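Side-chain contacts in mosquitocidal toxin (Bacillus sphaericus, PDB 2CB4), which is the catalytic domain of a larger mosquito-killing toxin and probably transfers ADP-ribose to target proteins: residues N21-A26 against S37-L42; I266-L271 against S276-Q281. The protein carries 1 engineered substitution. All blocks are in the same frame, centred on the assembly; numbering follows the deposited sequence.

Interaction 1 (N21-A26 against S37-L42); sequences NTWIQA and SLLYQL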
loop_
_atom_site.group_PDB
_atom_site.type_symbol
_atom_site.label_atom_id
_atom_site.label_comp_id
_atom_site.label_asym_id
_atom_site.label_seq_id
_atom_site.Cartn_x
_atom_site.Cartn_y
_atom_site.Cartn_z
ATOM N N ASN A 21 23.764 11.192 -35.162
ATOM C CA ASN A 21 22.579 10.565 -34.607
ATOM C C ASN A 21 21.302 10.744 -35.435
ATOM O O ASN A 21 20.216 10.562 -34.928
ATOM C CB ASN A 21 22.367 11.026 -33.172
ATOM C CG ASN A 21 21.928 12.464 -33.087
ATOM O OD1 ASN A 21 21.895 13.184 -34.103
ATOM N ND2 ASN A 21 21.572 12.897 -31.879
ATOM N N THR A 22 21.438 11.080 -36.710
ATOM C CA THR A 22 20.281 11.267 -37.582
ATOM C C THR A 22 19.309 10.104 -37.543
ATOM O O THR A 22 18.091 10.301 -37.588
ATOM C CB THR A 22 20.704 11.509 -39.048
ATOM O OG1 THR A 22 21.526 12.674 -39.102
ATOM C CG2 THR A 22 19.516 11.742 -39.938
ATOM N N TRP A 23 19.850 8.895 -37.480
ATOM C CA TRP A 23 19.037 7.681 -37.495
ATOM C C TRP A 23 17.993 7.591 -36.371
ATOM O O TRP A 23 16.927 6.957 -36.547
ATOM C CB TRP A 23 19.918 6.426 -37.561
ATOM C CG TRP A 23 20.784 6.210 -36.336
ATOM C CD1 TRP A 23 21.733 7.049 -35.855
ATOM C CD2 TRP A 23 20.774 5.064 -35.458
ATOM N NE1 TRP A 23 22.299 6.517 -34.714
ATOM C CE2 TRP A 23 21.733 5.299 -34.459
ATOM C CE3 TRP A 23 20.034 3.869 -35.422
ATOM C CZ2 TRP A 23 21.969 4.394 -33.414
ATOM C CZ3 TRP A 23 20.291 2.954 -34.399
ATOM C CH2 TRP A 23 21.257 3.223 -33.417
ATOM N N ILE A 24 18.298 8.232 -35.238
ATOM C CA ILE A 24 17.399 8.259 -34.083
ATOM C C ILE A 24 16.902 9.675 -33.735
ATOM O O ILE A 24 16.435 9.915 -32.632
ATOM C CB ILE A 24 18.032 7.642 -32.817
ATOM C CG1 ILE A 24 19.390 8.280 -32.535
ATOM C CG2 ILE A 24 18.156 6.132 -32.961
ATOM C CD1 ILE A 24 20.075 7.663 -31.321
ATOM N N GLN A 25 16.991 10.605 -34.674
ATOM C CA GLN A 25 16.549 11.968 -34.393
ATOM C C GLN A 25 15.029 12.168 -34.200
ATOM O O GLN A 25 14.604 13.194 -33.653
ATOM C CB GLN A 25 17.080 12.942 -35.460
ATOM C CG GLN A 25 18.326 13.661 -35.002
ATOM C CD GLN A 25 18.966 14.509 -36.082
ATOM O OE1 GLN A 25 18.298 15.007 -36.992
ATOM N NE2 GLN A 25 20.281 14.691 -35.982
ATOM N N ALA A 26 14.219 11.214 -34.675
ATOM C CA ALA A 26 12.750 11.316 -34.558
ATOM C C ALA A 26 12.291 10.823 -33.181
ATOM O O ALA A 26 11.126 10.970 -32.820
ATOM C CB ALA A 26 12.062 10.499 -35.676
ATOM N N SER A 37 26.054 6.238 -30.355
ATOM C CA SER A 37 27.100 5.226 -30.533
ATOM C C SER A 37 26.906 4.061 -29.593
ATOM O O SER A 37 27.028 2.902 -29.993
ATOM C CB SER A 37 28.483 5.850 -30.342
ATOM O OG SER A 37 28.883 6.469 -31.555
ATOM N N LEU A 38 26.592 4.360 -28.339
ATOM C CA LEU A 38 26.361 3.302 -27.397
ATOM C C LEU A 38 25.178 2.417 -27.853
ATOM O O LEU A 38 25.262 1.180 -27.818
ATOM C CB LEU A 38 26.121 3.876 -26.014
ATOM C CG LEU A 38 25.596 2.805 -25.065
ATOM C CD1 LEU A 38 26.519 1.565 -25.095
ATOM C CD2 LEU A 38 25.427 3.359 -23.657
ATOM N N LEU A 39 24.099 3.059 -28.329
ATOM C CA LEU A 39 22.914 2.340 -28.805
ATOM C C LEU A 39 23.245 1.493 -30.017
ATOM O O LEU A 39 22.839 0.345 -30.102
ATOM C CB LEU A 39 21.747 3.309 -29.115
ATOM C CG LEU A 39 20.461 2.666 -29.665
ATOM C CD1 LEU A 39 19.814 1.769 -28.618
ATOM C CD2 LEU A 39 19.477 3.680 -30.211
ATOM N N TYR A 40 23.991 2.057 -30.949
ATOM C CA TYR A 40 24.368 1.311 -32.142
ATOM C C TYR A 40 25.187 0.058 -31.781
ATOM O O TYR A 40 25.023 -1.013 -32.373
ATOM C CB TYR A 40 25.113 2.194 -33.139
ATOM C CG TYR A 40 25.493 1.421 -34.365
ATOM C CD1 TYR A 40 24.624 1.322 -35.450
ATOM C CD2 TYR A 40 26.706 0.735 -34.426
ATOM C CE1 TYR A 40 24.952 0.574 -36.572
ATOM C CE2 TYR A 40 27.053 -0.014 -35.555
ATOM C CZ TYR A 40 26.166 -0.098 -36.622
ATOM O OH TYR A 40 26.486 -0.850 -37.737
ATOM N N GLN A 41 26.055 0.177 -30.784
ATOM C CA GLN A 41 26.844 -0.976 -30.345
ATOM C C GLN A 41 25.933 -2.011 -29.711
ATOM O O GLN A 41 25.998 -3.189 -30.026
ATOM C CB GLN A 41 27.891 -0.566 -29.296
ATOM C CG GLN A 41 28.896 0.435 -29.802
ATOM C CD GLN A 41 29.981 -0.203 -30.664
ATOM O OE1 GLN A 41 29.704 -1.006 -31.578
ATOM N NE2 GLN A 41 31.232 0.168 -30.389
ATOM N N LEU A 42 25.120 -1.546 -28.774
ATOM C CA LEU A 42 24.165 -2.378 -28.053
ATOM C C LEU A 42 23.313 -3.224 -29.023
ATOM O O LEU A 42 23.113 -4.412 -28.817
ATOM C CB LEU A 42 23.262 -1.455 -27.249
ATOM C CG LEU A 42 22.770 -1.831 -25.863
ATOM C CD1 LEU A 42 23.809 -2.620 -25.125
ATOM C CD2 LEU A 42 22.468 -0.553 -25.124
#
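Trp23 reaches from a short 3-10 turn to helix 36-44 and lays the far end of its six-membered ring against Leu39 and Tyr40. The closest approach is Trp23 CH2 to Leu39 CD2, 3.7 Å, and the methyl meets the indole obliquely. One atom further round the ring, Trp23 CZ2 lies 3.8 Å from Tyr40 CB, with the two side chains running at about a right angle; CH2 also faces the rim of the Tyr40 ring near its plane. Leu39 extends its CG opposite its own backbone N (chi1 178°), which carries CD2 out from the helix to the indole. The same methyl touches Ile24 CG2 at 3.9 Å. That CG2 in turn sits 3.7 Å above the Trp23 ring plane, over its centre, so Trp23 and Ile24, adjacent in sequence, meet the helix together. Pro184 of strand 180-184, in the catalytic domain's mixed sheet, touches Trp23, Ile24 and Leu39. The polar edge of the indole is satisfied by a hydrogen bond from NE1 to Ser36 OG. The contact across the two segments is thus wholly apolar and buried, joining the turn near the N terminus to helix 36-44 through van der Waals contact with water excluded.

Interaction 2 (I266-L271 against S276-Q281); sequences IPNNNL and SLNVIQ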
loop_
_atom_site.group_PDB
_atom_site.type_symbol
_atom_site.label_atom_id
_atom_site.label_comp_id
_atom_site.label_asym_id
_atom_site.label_seq_id
_atom_site.Cartn_x
_atom_site.Cartn_y
_atom_site.Cartn_z
ATOM N N ILE A 266 1.040 -7.464 -48.499
ATOM C CA ILE A 266 0.719 -6.528 -49.583
ATOM C C ILE A 266 -0.372 -7.262 -50.348
ATOM O O ILE A 266 -0.128 -8.277 -50.969
ATOM C CB ILE A 266 1.934 -6.233 -50.484
ATOM C CG1 ILE A 266 3.023 -5.584 -49.617
ATOM C CG2 ILE A 266 1.508 -5.313 -51.643
ATOM C CD1 ILE A 266 4.272 -5.197 -50.332
ATOM N N PRO A 267 -1.600 -6.803 -50.238
ATOM C CA PRO A 267 -2.691 -7.543 -50.874
ATOM C C PRO A 267 -2.708 -7.554 -52.409
ATOM O O PRO A 267 -3.177 -8.515 -53.022
ATOM C CB PRO A 267 -3.960 -6.874 -50.306
ATOM C CG PRO A 267 -3.528 -5.536 -49.859
ATOM C CD PRO A 267 -2.076 -5.597 -49.524
ATOM N N ASN A 268 -2.252 -6.466 -53.019
ATOM C CA ASN A 268 -2.260 -6.345 -54.458
ATOM C C ASN A 268 -1.497 -5.082 -54.832
ATOM O O ASN A 268 -0.907 -4.420 -53.971
ATOM C CB ASN A 268 -3.710 -6.261 -54.941
ATOM C CG ASN A 268 -4.497 -5.141 -54.262
ATOM O OD1 ASN A 268 -4.126 -3.970 -54.333
ATOM N ND2 ASN A 268 -5.580 -5.510 -53.592
ATOM N N ASN A 269 -1.500 -4.750 -56.117
ATOM C CA ASN A 269 -0.809 -3.561 -56.607
ATOM C C ASN A 269 -1.775 -2.619 -57.265
ATOM O O ASN A 269 -1.402 -1.849 -58.145
ATOM C CB ASN A 269 0.249 -3.931 -57.626
ATOM C CG ASN A 269 1.349 -4.777 -57.042
ATOM O OD1 ASN A 269 1.761 -4.607 -55.899
ATOM N ND2 ASN A 269 1.869 -5.666 -57.849
ATOM N N ASN A 270 -3.022 -2.684 -56.847
ATOM C CA ASN A 270 -4.037 -1.817 -57.399
ATOM C C ASN A 270 -3.836 -0.385 -56.966
ATOM O O ASN A 270 -3.190 -0.103 -55.941
ATOM C CB ASN A 270 -5.422 -2.299 -56.983
ATOM C CG ASN A 270 -5.699 -3.705 -57.451
ATOM O OD1 ASN A 270 -4.996 -4.238 -58.321
ATOM N ND2 ASN A 270 -6.688 -4.336 -56.851
ATOM N N LEU A 271 -4.389 0.527 -57.753
ATOM C CA LEU A 271 -4.284 1.927 -57.438
ATOM C C LEU A 271 -5.119 2.214 -56.195
ATOM O O LEU A 271 -6.256 1.731 -56.042
ATOM C CB LEU A 271 -4.757 2.787 -58.609
ATOM C CG LEU A 271 -3.906 2.807 -59.892
ATOM C CD1 LEU A 271 -4.737 3.512 -60.973
ATOM C CD2 LEU A 271 -2.566 3.525 -59.691
ATOM N N SER A 276 -11.802 2.659 -50.292
ATOM C CA SER A 276 -11.422 1.470 -49.523
ATOM C C SER A 276 -9.909 1.378 -49.317
ATOM O O SER A 276 -9.152 2.234 -49.807
ATOM C CB SER A 276 -11.958 0.194 -50.216
ATOM O OG SER A 276 -11.149 -0.193 -51.317
ATOM N N LEU A 277 -9.473 0.365 -48.568
ATOM C CA LEU A 277 -8.043 0.160 -48.339
ATOM C C LEU A 277 -7.532 -0.983 -49.262
ATOM O O LEU A 277 -6.451 -1.577 -49.031
ATOM C CB LEU A 277 -7.690 -0.068 -46.851
ATOM C CG LEU A 277 -8.578 -0.905 -45.932
ATOM C CD1 LEU A 277 -8.270 -2.358 -46.108
ATOM C CD2 LEU A 277 -8.283 -0.453 -44.507
ATOM N N ASN A 278 -8.331 -1.261 -50.307
ATOM C CA ASN A 278 -8.018 -2.260 -51.356
ATOM C C ASN A 278 -7.879 -3.711 -50.905
ATOM O O ASN A 278 -7.051 -4.456 -51.447
ATOM C CB ASN A 278 -6.751 -1.859 -52.138
ATOM C CG ASN A 278 -7.002 -0.763 -53.158
ATOM O OD1 ASN A 278 -6.063 -0.266 -53.764
ATOM N ND2 ASN A 278 -8.264 -0.399 -53.368
ATOM N N VAL A 279 -8.664 -4.101 -49.898
ATOM C CA VAL A 279 -8.667 -5.471 -49.396
ATOM C C VAL A 279 -10.098 -5.959 -49.596
ATOM O O VAL A 279 -11.062 -5.256 -49.254
ATOM C CB VAL A 279 -8.222 -5.580 -47.905
ATOM C CG1 VAL A 279 -8.466 -6.997 -47.375
ATOM C CG2 VAL A 279 -6.751 -5.205 -47.747
ATOM N N ILE A 280 -10.225 -7.131 -50.220
ATOM C CA ILE A 280 -11.522 -7.741 -50.519
ATOM C C ILE A 280 -12.327 -8.112 -49.254
ATOM O O ILE A 280 -11.795 -8.729 -48.312
ATOM C CB ILE A 280 -11.335 -9.011 -51.427
ATOM C CG1 ILE A 280 -10.818 -8.609 -52.819
ATOM C CG2 ILE A 280 -12.640 -9.810 -51.543
ATOM C CD1 ILE A 280 -10.215 -9.770 -53.614
ATOM N N GLN A 281 -13.615 -7.743 -49.256
ATOM C CA GLN A 281 -14.530 -8.043 -48.145
ATOM C C GLN A 281 -15.100 -9.469 -48.274
ATOM O O GLN A 281 -14.699 -10.383 -47.529
ATOM C CB GLN A 281 -15.681 -7.026 -48.081
ATOM C CG GLN A 281 -15.241 -5.595 -47.821
ATOM C CD GLN A 281 -15.102 -5.241 -46.338
ATOM O OE1 GLN A 281 -15.308 -6.071 -45.438
ATOM N NE2 GLN A 281 -14.830 -3.961 -46.089
#
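Asn268 and Asn278 cross at about a right angle, their amide planes 56° apart, and the amide of Asn268 is directed at the backbone of its partner. Asn268 ND2 donates to Asn278 O over 2.8 Å, arriving in the carbonyl plane, although the N-H...O angle of 143° shows a bent bond. With CG lodged between its backbone N and carbonyl carbon (chi1 55°), Asn268 also turns its OD1 back to accept from Asn270 N at 3.0 Å, forming an Asx turn. Thr139 OG1 hydrogen-bonds to this same oxygen, so the amide is gripped at both ends and its rotation is fixed. On the other segment Ser276 OG accepts from Asn278 N at 3.2 Å, an ST turn that probably helps to set the backbone from which Asn278 O is presented. The side chain of Asn278 leans toward the backbone of Asn270 and Leu271. Beside the polar pair, Pro267 and Val279 also cross nearly perpendicularly, Pro267 CG touching Val279 CG2 at 3.9 Å, and both rest on Thr142 of strand 142-143. At this surface site the two segments of the C-terminal loop are therefore joined mainly by an asparagine side chain bonded to a backbone carbonyl, with a small apolar patch alongside.

From the N terminus, interaction 1 comes first and closes a short loop, ten residues separating 21-26 from 37-42, and brings the turn before helix 36-44 back onto that helix beside strand 180-184 of the main sheet. Interaction 2 closes an even shorter loop of four residues near the C terminus, after strand 264-265, and fastens that tail close to strands 137-138 and 142-143. The two are in series, neither nesting nor crossing, and lie on opposite sides of the chain's centre, with their own centres about 35 Å apart. One is a buried apolar contact and the other a polar surface one; each folds a segment near one end of the modelled chain onto a neighbouring part of the catalytic domain.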